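Local coordinates for Ribose/Galactose Isomerase (Vibrio parahaemolyticus, PDB 3ONO), which probably interconverts aldose and ketose sugar phosphates as a member of the LacAB/RpiB isomerase family, at residues A7-N12 and F37-T42; L62-V67 and E194-H199; F69-C74 and N111-A116. All coordinates share one frame; numbering follows the deposited sequence.

Contact 1 (A7-N12 and F37-T42)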
ATOM      1  N   ALA A   7     -14.004   4.235 -21.926  1.00 24.51           N
ATOM      2  CA  ALA A   7     -12.846   4.170 -22.816  1.00 25.63           C
ATOM      3  C   ALA A   7     -11.583   3.838 -22.035  1.00 29.68           C
ATOM      4  O   ALA A   7     -11.262   4.529 -21.073  1.00 29.22           O
ATOM      5  CB  ALA A   7     -12.648   5.508 -23.550  1.00 27.02           C
ATOM      6  N   LEU A   8     -10.871   2.795 -22.455  1.00 25.12           N
ATOM      7  CA  LEU A   8      -9.559   2.489 -21.891  1.00 23.05           C
ATOM      8  C   LEU A   8      -8.524   3.139 -22.800  1.00 24.65           C
ATOM      9  O   LEU A   8      -8.618   3.015 -24.025  1.00 25.70           O
ATOM     10  CB  LEU A   8      -9.329   0.980 -21.859  1.00 24.20           C
ATOM     11  CG  LEU A   8      -7.919   0.518 -21.510  1.00 23.55           C
ATOM     12  CD1 LEU A   8      -7.578   0.964 -20.100  1.00 23.76           C
ATOM     13  CD2 LEU A   8      -7.856  -1.016 -21.634  1.00 25.56           C
HETATM   14  N   MSE A   9      -7.555   3.845 -22.229  1.00 21.35           N
HETATM   15  CA  MSE A   9      -6.534   4.475 -23.071  1.00 22.32           C
HETATM   16  C   MSE A   9      -5.171   4.421 -22.401  1.00 23.03           C
HETATM   17  O   MSE A   9      -4.989   4.945 -21.300  1.00 21.55           O
HETATM   18  CB  MSE A   9      -6.925   5.915 -23.433  1.00 24.66           C
HETATM   19  CG  MSE A   9      -7.174   6.796 -22.247  1.00 22.07           C
HETATM   20 SE   MSE A   9      -7.723   8.577 -22.833  0.70 24.39          SE
HETATM   21  CE  MSE A   9      -9.459   8.142 -23.535  1.00 26.69           C
HETATM   22  N   MSE A  10      -4.225   3.761 -23.062  1.00 19.94           N
HETATM   23  CA  MSE A  10      -2.884   3.569 -22.514  1.00 19.75           C
HETATM   24  C   MSE A  10      -1.815   4.104 -23.474  1.00 21.73           C
HETATM   25  O   MSE A  10      -2.055   4.213 -24.683  1.00 23.95           O
HETATM   26  CB  MSE A  10      -2.666   2.109 -22.112  1.00 22.72           C
HETATM   27  CG  MSE A  10      -3.472   1.765 -20.887  1.00 21.30           C
HETATM   28 SE   MSE A  10      -3.590  -0.146 -20.557  0.79 28.50          SE
HETATM   29  CE  MSE A  10      -1.698  -0.447 -20.185  1.00 25.59           C
ATOM     30  N   GLU A  11      -0.667   4.486 -22.916  1.00 21.62           N
ATOM     31  CA  GLU A  11       0.408   5.113 -23.683  1.00 22.79           C
ATOM     32  C   GLU A  11       1.628   4.187 -23.837  1.00 21.41           C
ATOM     33  O   GLU A  11       1.590   3.027 -23.430  1.00 25.13           O
ATOM     34  CB  GLU A  11       0.824   6.460 -23.071  1.00 19.46           C
ATOM     35  CG  GLU A  11       1.100   6.397 -21.563  1.00 21.32           C
ATOM     36  CD  GLU A  11       2.305   5.545 -21.206  1.00 25.49           C
ATOM     37  OE1 GLU A  11       2.088   4.455 -20.663  1.00 22.18           O
ATOM     38  OE2 GLU A  11       3.452   5.964 -21.458  1.00 27.90           O
ATOM     39  N   ASN A  12       2.688   4.707 -24.465  1.00 22.54           N
ATOM     40  CA  ASN A  12       3.752   3.837 -24.965  1.00 26.14           C
ATOM     41  C   ASN A  12       4.511   3.080 -23.879  1.00 26.52           C
ATOM     42  O   ASN A  12       4.880   1.909 -24.062  1.00 25.72           O
ATOM     43  CB  ASN A  12       4.711   4.613 -25.881  1.00 26.79           C
ATOM     44  CG  ASN A  12       5.597   5.572 -25.117  1.00 31.43           C
ATOM     45  OD1 ASN A  12       6.665   5.181 -24.620  1.00 32.74           O
ATOM     46  ND2 ASN A  12       5.161   6.834 -25.000  1.00 29.53           N
ATOM     47  N   PHE A  37     -14.533   0.434 -24.759  1.00 30.15           N
ATOM     48  CA  PHE A  37     -13.788   0.825 -25.964  1.00 32.45           C
ATOM     49  C   PHE A  37     -12.312   0.929 -25.611  1.00 37.69           C
ATOM     50  O   PHE A  37     -11.963   1.522 -24.597  1.00 41.04           O
ATOM     51  CB  PHE A  37     -14.255   2.198 -26.463  1.00 32.73           C
ATOM     52  CG  PHE A  37     -15.715   2.256 -26.773  1.00 34.21           C
ATOM     53  CD1 PHE A  37     -16.168   2.115 -28.075  1.00 37.29           C
ATOM     54  CD2 PHE A  37     -16.638   2.432 -25.761  1.00 33.48           C
ATOM     55  CE1 PHE A  37     -17.523   2.156 -28.358  1.00 42.50           C
ATOM     56  CE2 PHE A  37     -17.986   2.483 -26.034  1.00 37.73           C
ATOM     57  CZ  PHE A  37     -18.433   2.331 -27.333  1.00 38.72           C
ATOM     58  N   ASN A  38     -11.449   0.361 -26.441  1.00 30.03           N
ATOM     59  CA  ASN A  38     -10.019   0.358 -26.153  1.00 29.32           C
ATOM     60  C   ASN A  38      -9.420   1.279 -27.190  1.00 33.66           C
ATOM     61  O   ASN A  38      -9.182   0.856 -28.321  1.00 34.73           O
ATOM     62  CB  ASN A  38      -9.469  -1.072 -26.266  1.00 32.13           C
ATOM     63  CG  ASN A  38      -8.028  -1.206 -25.799  1.00 33.05           C
ATOM     64  OD1 ASN A  38      -7.338  -2.173 -26.164  1.00 36.59           O
ATOM     65  ND2 ASN A  38      -7.572  -0.275 -24.962  1.00 28.44           N
ATOM     66  N   VAL A  39      -9.225   2.549 -26.823  1.00 27.27           N
ATOM     67  CA  VAL A  39      -8.964   3.595 -27.818  1.00 28.12           C
ATOM     68  C   VAL A  39      -7.540   4.113 -27.823  1.00 28.55           C
ATOM     69  O   VAL A  39      -7.164   4.861 -28.728  1.00 30.29           O
ATOM     70  CB  VAL A  39      -9.900   4.811 -27.641  1.00 27.83           C
ATOM     71  CG1 VAL A  39     -11.350   4.358 -27.642  1.00 31.53           C
ATOM     72  CG2 VAL A  39      -9.565   5.548 -26.341  1.00 27.42           C
ATOM     73  N   GLY A  40      -6.768   3.758 -26.797  1.00 26.90           N
ATOM     74  CA  GLY A  40      -5.359   4.108 -26.758  1.00 25.38           C
ATOM     75  C   GLY A  40      -4.526   3.021 -27.425  1.00 27.84           C
ATOM     76  O   GLY A  40      -5.024   2.298 -28.289  1.00 30.35           O
HETATM   77  N   MSE A  41      -3.252   2.922 -27.057  1.00 27.21           N
HETATM   78  CA  MSE A  41      -2.381   1.910 -27.648  1.00 26.88           C
HETATM   79  C   MSE A  41      -2.792   0.489 -27.285  1.00 29.87           C
HETATM   80  O   MSE A  41      -3.185   0.208 -26.153  1.00 27.94           O
HETATM   81  CB  MSE A  41      -0.930   2.153 -27.259  1.00 26.07           C
HETATM   82  CG  MSE A  41      -0.386   3.425 -27.882  1.00 25.36           C
HETATM   83 SE   MSE A  41       1.471   3.706 -27.444  0.67 30.29          SE
HETATM   84  CE  MSE A  41       2.272   2.440 -28.692  1.00 35.24           C
ATOM     85  N   THR A  42      -2.704  -0.412 -28.258  1.00 27.98           N
ATOM     86  CA  THR A  42      -3.044  -1.813 -28.008  1.00 27.12           C
ATOM     87  C   THR A  42      -1.791  -2.648 -27.773  1.00 28.16           C
ATOM     88  O   THR A  42      -1.842  -3.717 -27.164  1.00 31.93           O
ATOM     89  CB  THR A  42      -3.830  -2.406 -29.195  1.00 29.52           C
ATOM     90  OG1 THR A  42      -3.052  -2.270 -30.391  1.00 33.23           O
ATOM     91  CG2 THR A  42      -5.161  -1.669 -29.385  1.00 32.45           C
TER
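Ala7 pairs with Phe37 and Leu8 with Asn38 in parallel beta register, and end to end residues 7-12 and 37-41 run 7° apart. Leu8 bonds through both its N and its O: its N donates to Phe37 O at 2.7 Å, and Val39 N returns a bond to Leu8 O at 2.9 Å. That carbonyl also receives a weak second bond from Gly40 N. Further along, Met41 N donates to Met10 O at 3.0 Å, so pairing resumes after a gap. Gly40 lies close against the 7-12 segment here: a beta carbon would collide with Met10 N and Met9 CA.

Strands 5-8 and 35-38, with helix 18-31 between them, form the first beta-alpha-beta unit of the Rossmann-like sheet, and strand 35-38 is its outermost strand on this side within the chain. On the face carrying Leu8 and Asn38 the two side chains run side by side in the same direction, both with CG anti to the backbone N, and helix 18-31 covers Leu8 through Leu25. Ala7 and Met9 meet Val39 instead. The selenomethionine Met9 bends at chi3 (69°), which brings its CE to 3.8 Å from Val39 CG2, while Leu54 and Met57 of helix 51-63 pack against the Met9 side chain. Met41, also selenomethionine, extends alongside the other segment until its SE lies 3.4 Å from Asn12 N and 3.7 Å from Asn12 CB. The carboxylate of Glu11 is gripped by Ser13 OG and the backbone N of Gln14, whereas Asn12 ND2 donates to Leu49 O.

Contact 2 (L62-V67 and E194-H199)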
ATOM      1  N   LEU A  62     -14.784  12.745 -23.530  1.00 24.59           N
ATOM      2  CA  LEU A  62     -15.712  13.070 -22.444  1.00 23.37           C
ATOM      3  C   LEU A  62     -16.518  14.320 -22.765  1.00 25.19           C
ATOM      4  O   LEU A  62     -17.728  14.356 -22.577  1.00 26.10           O
ATOM      5  CB  LEU A  62     -14.971  13.234 -21.105  1.00 20.20           C
ATOM      6  CG  LEU A  62     -14.467  11.915 -20.515  1.00 22.58           C
ATOM      7  CD1 LEU A  62     -13.389  12.170 -19.470  1.00 21.66           C
ATOM      8  CD2 LEU A  62     -15.607  11.077 -19.910  1.00 25.67           C
ATOM      9  N   ASN A  63     -15.860  15.347 -23.276  1.00 22.12           N
ATOM     10  CA  ASN A  63     -16.579  16.580 -23.568  1.00 21.82           C
ATOM     11  C   ASN A  63     -17.559  16.447 -24.733  1.00 27.38           C
ATOM     12  O   ASN A  63     -18.527  17.200 -24.811  1.00 29.17           O
ATOM     13  CB  ASN A  63     -15.594  17.728 -23.820  1.00 25.17           C
ATOM     14  CG  ASN A  63     -15.044  18.271 -22.522  1.00 27.98           C
ATOM     15  OD1 ASN A  63     -15.821  18.597 -21.631  1.00 25.25           O
ATOM     16  ND2 ASN A  63     -13.717  18.334 -22.387  1.00 20.31           N
ATOM     17  N   SER A  64     -17.327  15.481 -25.619  1.00 26.65           N
ATOM     18  CA  SER A  64     -18.220  15.301 -26.771  1.00 28.29           C
ATOM     19  C   SER A  64     -19.321  14.334 -26.376  1.00 29.61           C
ATOM     20  O   SER A  64     -20.227  14.034 -27.162  1.00 32.38           O
ATOM     21  CB  SER A  64     -17.454  14.720 -27.951  1.00 28.56           C
ATOM     22  OG  SER A  64     -17.116  13.363 -27.695  1.00 26.04           O
ATOM     23  N   LYS A  65     -19.218  13.828 -25.152  1.00 28.59           N
ATOM     24  CA  LYS A  65     -20.136  12.831 -24.640  1.00 30.54           C
ATOM     25  C   LYS A  65     -20.073  11.492 -25.371  1.00 31.37           C
ATOM     26  O   LYS A  65     -20.972  10.668 -25.237  1.00 31.57           O
ATOM     27  CB  LYS A  65     -21.555  13.380 -24.577  1.00 38.91           C
ATOM     28  CG  LYS A  65     -21.673  14.611 -23.695  1.00 48.66           C
ATOM     29  CD  LYS A  65     -23.115  15.058 -23.599  1.00 66.62           C
ATOM     30  CE  LYS A  65     -23.243  16.470 -23.032  1.00 75.90           C
ATOM     31  NZ  LYS A  65     -24.662  16.951 -23.088  1.00 81.12           N
ATOM     32  N   ALA A  66     -18.991  11.260 -26.104  1.00 29.70           N
ATOM     33  CA  ALA A  66     -18.780   9.973 -26.768  1.00 29.64           C
ATOM     34  C   ALA A  66     -18.665   8.831 -25.770  1.00 32.45           C
ATOM     35  O   ALA A  66     -19.093   7.710 -26.046  1.00 32.77           O
ATOM     36  CB  ALA A  66     -17.543  10.020 -27.659  1.00 31.89           C
ATOM     37  N   VAL A  67     -18.064   9.105 -24.616  1.00 26.67           N
ATOM     38  CA  VAL A  67     -18.029   8.132 -23.541  1.00 26.90           C
ATOM     39  C   VAL A  67     -18.374   8.807 -22.220  1.00 27.23           C
ATOM     40  O   VAL A  67     -18.375  10.037 -22.115  1.00 27.90           O
ATOM     41  CB  VAL A  67     -16.663   7.409 -23.412  1.00 31.00           C
ATOM     42  CG1 VAL A  67     -16.258   6.785 -24.742  1.00 30.33           C
ATOM     43  CG2 VAL A  67     -15.599   8.360 -22.890  1.00 31.06           C
ATOM     44  N   GLU A 194     -13.096   5.439 -34.475  1.00 38.19           N
ATOM     45  CA  GLU A 194     -14.283   4.603 -34.536  1.00 44.98           C
ATOM     46  C   GLU A 194     -15.195   4.869 -33.344  1.00 43.62           C
ATOM     47  O   GLU A 194     -16.414   4.949 -33.490  1.00 45.36           O
ATOM     48  CB  GLU A 194     -13.898   3.123 -34.593  1.00 52.48           C
ATOM     49  CG  GLU A 194     -15.077   2.199 -34.850  1.00 71.48           C
ATOM     50  CD  GLU A 194     -14.689   0.727 -34.831  1.00 87.77           C
ATOM     51  OE1 GLU A 194     -13.472   0.430 -34.839  1.00 91.92           O
ATOM     52  OE2 GLU A 194     -15.606  -0.129 -34.807  1.00 92.70           O
ATOM     53  N   CYS A 195     -14.599   5.002 -32.160  1.00 34.92           N
ATOM     54  CA  CYS A 195     -15.364   5.313 -30.963  1.00 31.26           C
ATOM     55  C   CYS A 195     -15.926   6.731 -31.070  1.00 31.16           C
ATOM     56  O   CYS A 195     -17.127   6.944 -30.934  1.00 35.47           O
ATOM     57  CB  CYS A 195     -14.478   5.174 -29.713  1.00 30.99           C
ATOM     58  SG  CYS A 195     -15.217   5.790 -28.177  1.00 35.66           S
ATOM     59  N   PHE A 196     -15.057   7.698 -31.344  1.00 28.47           N
ATOM     60  CA  PHE A 196     -15.463   9.093 -31.351  1.00 31.68           C
ATOM     61  C   PHE A 196     -16.600   9.384 -32.332  1.00 34.50           C
ATOM     62  O   PHE A 196     -17.643   9.925 -31.964  1.00 37.95           O
ATOM     63  CB  PHE A 196     -14.276  10.001 -31.685  1.00 32.32           C
ATOM     64  CG  PHE A 196     -14.650  11.440 -31.821  1.00 29.84           C
ATOM     65  CD1 PHE A 196     -14.998  12.181 -30.706  1.00 28.42           C
ATOM     66  CD2 PHE A 196     -14.687  12.058 -33.073  1.00 30.56           C
ATOM     67  CE1 PHE A 196     -15.363  13.525 -30.831  1.00 25.62           C
ATOM     68  CE2 PHE A 196     -15.035  13.391 -33.207  1.00 30.70           C
ATOM     69  CZ  PHE A 196     -15.377  14.132 -32.102  1.00 33.24           C
ATOM     70  N   PHE A 197     -16.387   9.040 -33.588  1.00 34.50           N
ATOM     71  CA  PHE A 197     -17.359   9.401 -34.612  1.00 35.78           C
ATOM     72  C   PHE A 197     -18.704   8.691 -34.453  1.00 37.92           C
ATOM     73  O   PHE A 197     -19.750   9.229 -34.835  1.00 42.00           O
ATOM     74  CB  PHE A 197     -16.766   9.213 -36.005  1.00 38.05           C
ATOM     75  CG  PHE A 197     -15.755  10.263 -36.365  1.00 35.74           C
ATOM     76  CD1 PHE A 197     -16.112  11.601 -36.401  1.00 35.59           C
ATOM     77  CD2 PHE A 197     -14.448   9.919 -36.659  1.00 37.91           C
ATOM     78  CE1 PHE A 197     -15.189  12.574 -36.730  1.00 38.80           C
ATOM     79  CE2 PHE A 197     -13.520  10.882 -36.980  1.00 37.16           C
ATOM     80  CZ  PHE A 197     -13.893  12.219 -37.020  1.00 39.23           C
ATOM     81  N   ALA A 198     -18.677   7.500 -33.876  1.00 38.07           N
ATOM     82  CA  ALA A 198     -19.885   6.725 -33.647  1.00 40.21           C
ATOM     83  C   ALA A 198     -20.734   7.292 -32.517  1.00 43.82           C
ATOM     84  O   ALA A 198     -21.955   7.110 -32.495  1.00 45.42           O
ATOM     85  CB  ALA A 198     -19.528   5.277 -33.350  1.00 44.21           C
ATOM     86  N   HIS A 199     -20.093   7.965 -31.564  1.00 38.45           N
ATOM     87  CA  HIS A 199     -20.793   8.327 -30.334  1.00 34.38           C
ATOM     88  C   HIS A 199     -20.771   9.824 -29.990  1.00 35.48           C
ATOM     89  O   HIS A 199     -21.459  10.245 -29.060  1.00 35.11           O
ATOM     90  CB  HIS A 199     -20.267   7.487 -29.168  1.00 33.07           C
ATOM     91  CG  HIS A 199     -20.458   6.017 -29.362  1.00 37.53           C
ATOM     92  ND1 HIS A 199     -21.686   5.405 -29.229  1.00 41.08           N
ATOM     93  CD2 HIS A 199     -19.583   5.036 -29.693  1.00 39.49           C
ATOM     94  CE1 HIS A 199     -21.558   4.108 -29.452  1.00 46.17           C
ATOM     95  NE2 HIS A 199     -20.292   3.858 -29.739  1.00 45.36           N
TER
HETATM   96  O   HOH W   1     -22.987   9.169 -26.814  1.00 51.94           O
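Ala66 fits against the last turn of helix 190-199, where its CB lies 4.0 Å from His199 CB and their CA atoms are 4.4 Å apart. Backbone atoms of Ala66 come closer still: Ala66 CA points a C-H at His199 O over 3.5 Å with an angle of 158° at the hydrogen, and Ala66 O presses against His199 CB at 3.3 Å. That carbonyl is buried here without a hydrogen-bonding partner in the model. To one side, Val67 CG1 meets Cys195 SG at 3.7 Å; to another, Ser64 OG sits at the edge of the Phe196 ring, near its plane, 3.6 Å from Phe196 CE1. Phe196 has CG anti to its own N (chi1 175°), which carries the ring off the helix toward Ser64.

Direct hydrogen bonds between the segments are lacking, but one water links them by donating to Lys65 O and to His199 O, the latter at 2.9 Å.

The next shell fixes these groups. Ser64 OG accepts from Ala66 N in an ST turn and also bonds to Ile60 O, so the hydroxyl beside the ring is tied both to the helix it leaves and to the loop it enters. Ile60 and Leu61 of helix 51-63 and Ile205 and Val209 of helix 203-212 pack round Phe196. The His199 ring, turned off the Ala66 side, meets that of Phe37 with the planes about 75° apart, and Cys195 touches Val39.

Helix 51-63 ends in a Schellman motif, with Lys65 at positive phi, Lys65 N bonded back to Leu62 O and Val67 bonded to Leu61 through the backbone; it turns the chain so that Ala66 and Val67, on the way to strand 69-74, pack on the end of helix 190-199.

Contact 3 (F69-C74 and N111-A116)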
ATOM      1  N   PHE A  69     -16.899   7.554 -19.167  1.00 25.61           N
ATOM      2  CA  PHE A  69     -15.849   7.297 -18.179  1.00 22.53           C
ATOM      3  C   PHE A  69     -14.575   6.890 -18.901  1.00 24.93           C
ATOM      4  O   PHE A  69     -14.622   6.218 -19.936  1.00 28.55           O
ATOM      5  CB  PHE A  69     -16.283   6.163 -17.243  1.00 19.98           C
ATOM      6  CG  PHE A  69     -15.599   6.186 -15.890  1.00 22.70           C
ATOM      7  CD1 PHE A  69     -14.399   5.531 -15.703  1.00 25.32           C
ATOM      8  CD2 PHE A  69     -16.161   6.873 -14.822  1.00 22.98           C
ATOM      9  CE1 PHE A  69     -13.767   5.531 -14.456  1.00 25.90           C
ATOM     10  CE2 PHE A  69     -15.534   6.890 -13.561  1.00 23.35           C
ATOM     11  CZ  PHE A  69     -14.331   6.220 -13.386  1.00 24.83           C
ATOM     12  N   VAL A  70     -13.438   7.295 -18.353  1.00 23.41           N
ATOM     13  CA  VAL A  70     -12.139   6.964 -18.919  1.00 19.93           C
ATOM     14  C   VAL A  70     -11.289   6.173 -17.925  1.00 20.97           C
ATOM     15  O   VAL A  70     -11.160   6.558 -16.771  1.00 21.14           O
ATOM     16  CB  VAL A  70     -11.393   8.255 -19.331  1.00 18.68           C
ATOM     17  CG1 VAL A  70      -9.897   7.981 -19.578  1.00 24.00           C
ATOM     18  CG2 VAL A  70     -12.081   8.876 -20.560  1.00 21.84           C
ATOM     19  N   VAL A  71     -10.712   5.068 -18.383  1.00 18.57           N
ATOM     20  CA  VAL A  71      -9.719   4.343 -17.599  1.00 16.69           C
ATOM     21  C   VAL A  71      -8.382   4.591 -18.284  1.00 18.35           C
ATOM     22  O   VAL A  71      -8.248   4.362 -19.477  1.00 23.36           O
ATOM     23  CB  VAL A  71     -10.000   2.848 -17.554  1.00 20.64           C
ATOM     24  CG1 VAL A  71      -8.818   2.115 -16.869  1.00 18.80           C
ATOM     25  CG2 VAL A  71     -11.295   2.563 -16.779  1.00 21.02           C
ATOM     26  N   THR A  72      -7.406   5.088 -17.541  1.00 18.66           N
ATOM     27  CA  THR A  72      -6.115   5.374 -18.150  1.00 16.69           C
ATOM     28  C   THR A  72      -5.028   5.082 -17.125  1.00 18.26           C
ATOM     29  O   THR A  72      -5.297   4.453 -16.099  1.00 20.32           O
ATOM     30  CB  THR A  72      -6.064   6.839 -18.671  1.00 21.36           C
ATOM     31  OG1 THR A  72      -4.900   7.030 -19.487  1.00 21.77           O
ATOM     32  CG2 THR A  72      -6.078   7.847 -17.517  1.00 23.15           C
ATOM     33  N   GLY A  73      -3.808   5.546 -17.386  1.00 19.80           N
ATOM     34  CA  GLY A  73      -2.725   5.355 -16.437  1.00 18.14           C
ATOM     35  C   GLY A  73      -1.388   5.406 -17.153  1.00 21.30           C
ATOM     36  O   GLY A  73      -1.319   5.710 -18.339  1.00 21.47           O
ATOM     37  N   CYS A  74      -0.325   5.101 -16.426  0.70 17.51           N
ATOM     38  CA  CYS A  74       1.003   5.018 -17.020  0.70 17.98           C
ATOM     39  C   CYS A  74       1.860   4.298 -15.980  0.70 19.64           C
ATOM     40  O   CYS A  74       1.311   3.539 -15.168  0.70 18.92           O
ATOM     41  CB  CYS A  74       1.540   6.404 -17.427  0.70 16.63           C
ATOM     42  SG  CYS A  74       1.395   7.701 -16.161  0.70 17.32           S
ATOM     43  N   ASN A 111     -15.005  11.311 -13.599  1.00 20.81           N
ATOM     44  CA  ASN A 111     -15.256  10.538 -14.817  1.00 17.80           C
ATOM     45  C   ASN A 111     -14.001   9.916 -15.430  1.00 22.66           C
ATOM     46  O   ASN A 111     -14.013   9.491 -16.572  1.00 21.36           O
ATOM     47  CB  ASN A 111     -16.013  11.389 -15.876  1.00 19.57           C
ATOM     48  CG  ASN A 111     -15.289  12.666 -16.239  1.00 21.83           C
ATOM     49  OD1 ASN A 111     -14.150  12.895 -15.822  1.00 19.98           O
ATOM     50  ND2 ASN A 111     -15.958  13.523 -17.027  1.00 21.81           N
ATOM     51  N   ALA A 112     -12.920   9.853 -14.666  1.00 17.90           N
ATOM     52  CA  ALA A 112     -11.717   9.177 -15.145  1.00 19.88           C
ATOM     53  C   ALA A 112     -10.910   8.677 -13.968  1.00 20.34           C
ATOM     54  O   ALA A 112     -10.958   9.276 -12.900  1.00 17.83           O
ATOM     55  CB  ALA A 112     -10.885  10.124 -15.984  1.00 15.38           C
ATOM     56  N   ILE A 113     -10.199   7.562 -14.142  1.00 17.29           N
ATOM     57  CA  ILE A 113      -9.252   7.121 -13.126  1.00 15.76           C
ATOM     58  C   ILE A 113      -7.922   6.792 -13.794  1.00 19.08           C
ATOM     59  O   ILE A 113      -7.898   6.335 -14.943  1.00 20.04           O
ATOM     60  CB  ILE A 113      -9.755   5.882 -12.372  1.00 19.19           C
ATOM     61  CG1 ILE A 113     -10.138   4.774 -13.352  1.00 18.19           C
ATOM     62  CG2 ILE A 113     -10.940   6.265 -11.503  1.00 24.59           C
ATOM     63  CD1 ILE A 113     -10.675   3.494 -12.647  1.00 20.11           C
ATOM     64  N   SER A 114      -6.833   7.032 -13.072  1.00 17.73           N
ATOM     65  CA  SER A 114      -5.488   6.762 -13.589  1.00 16.49           C
ATOM     66  C   SER A 114      -4.805   5.727 -12.717  1.00 18.75           C
ATOM     67  O   SER A 114      -4.628   5.934 -11.512  1.00 18.11           O
ATOM     68  CB  SER A 114      -4.660   8.040 -13.610  1.00 18.10           C
ATOM     69  OG  SER A 114      -3.340   7.796 -14.098  1.00 18.70           O
ATOM     70  N   LEU A 115      -4.440   4.602 -13.330  1.00 18.00           N
ATOM     71  CA  LEU A 115      -3.811   3.501 -12.606  1.00 17.57           C
ATOM     72  C   LEU A 115      -2.306   3.524 -12.777  1.00 18.81           C
ATOM     73  O   LEU A 115      -1.800   4.109 -13.732  1.00 19.06           O
ATOM     74  CB  LEU A 115      -4.336   2.161 -13.150  1.00 17.88           C
ATOM     75  CG  LEU A 115      -5.711   1.699 -12.644  1.00 18.32           C
ATOM     76  CD1 LEU A 115      -6.827   2.656 -13.099  1.00 18.05           C
ATOM     77  CD2 LEU A 115      -6.011   0.276 -13.146  1.00 22.29           C
ATOM     78  N   ALA A 116      -1.604   2.852 -11.862  1.00 18.27           N
ATOM     79  CA  ALA A 116      -0.159   2.649 -11.997  1.00 16.99           C
ATOM     80  C   ALA A 116       0.061   1.240 -12.524  1.00 18.35           C
ATOM     81  O   ALA A 116      -0.308   0.260 -11.857  1.00 19.25           O
ATOM     82  CB  ALA A 116       0.518   2.819 -10.636  1.00 18.62           C
TER
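The Phe69 ring lies against the peptide joining Asn111 to Ala112: one face has Asn111 C 3.8 Å above its plane and Ala112 N 4.0 Å above it, both offset toward the rim. Its edge meets Ile113: Phe69 CE1 is 3.9 Å from Ile113 CG1 and Phe69 CZ equally far from Ile113 CG2, and the two side chains cross at about a right angle. Phe69 CG lies anti to the backbone N (chi1 -156°), a turn that brings the ring across strand 112-116. Beside it, Val71 CG2 backs onto Ile113 CG1, and Val71 CG1 reaches Leu115 CD1. On the opposite face of the sheet smaller groups fit together: Val70 CB sits 3.9 Å from Ala112 CB, and Thr72 CG2 nestles against Ile113 O at 3.5 Å.

Gly73 lets the strands close up. Gly73 CA approaches Leu115 O to 3.1 Å, and with phi at 156° a beta carbon would also press into the preceding carbonyl O.

Five backbone bonds, Val70, Thr72 and Cys74 donating one way and Ile113 and Leu115 the other, link these central parallel strands, whose axes cross at -31°. The polar side-chain ends turn to other partners: Thr72 OG1 bonds to Met9 O, Ser114 OG to Gly77 O, and Asn111 to Val91 and Gly89. Backbone bonds thus join the strands, Phe69, Val71 and Ile113 pack on one face, and polar side chains bond to neighbouring elements.

How the contacts relate
Contacts 1 and 3 belong to one parallel sheet, joined because strands 5-8 and 69-74 are neighbours in it: Ala7 O lies 2.8 Å from Val71 N. All three are buried; contact 3 is the most central, about 5 Å between its centre and the chain's, against 10 Å for contact 1 and 12 Å for contact 2. The chemistry changes in the same order. Regular pairing along all of strand 112-116 gives way to interrupted pairing beyond the short strands of contact 1, then to van der Waals packing and a bridging water in contact 2. Leu62 of contact 2 reaches Val70, while Cys195 touches both Phe37 and Val39 of contact 1, seating helix 190-199 beside strand 35-38.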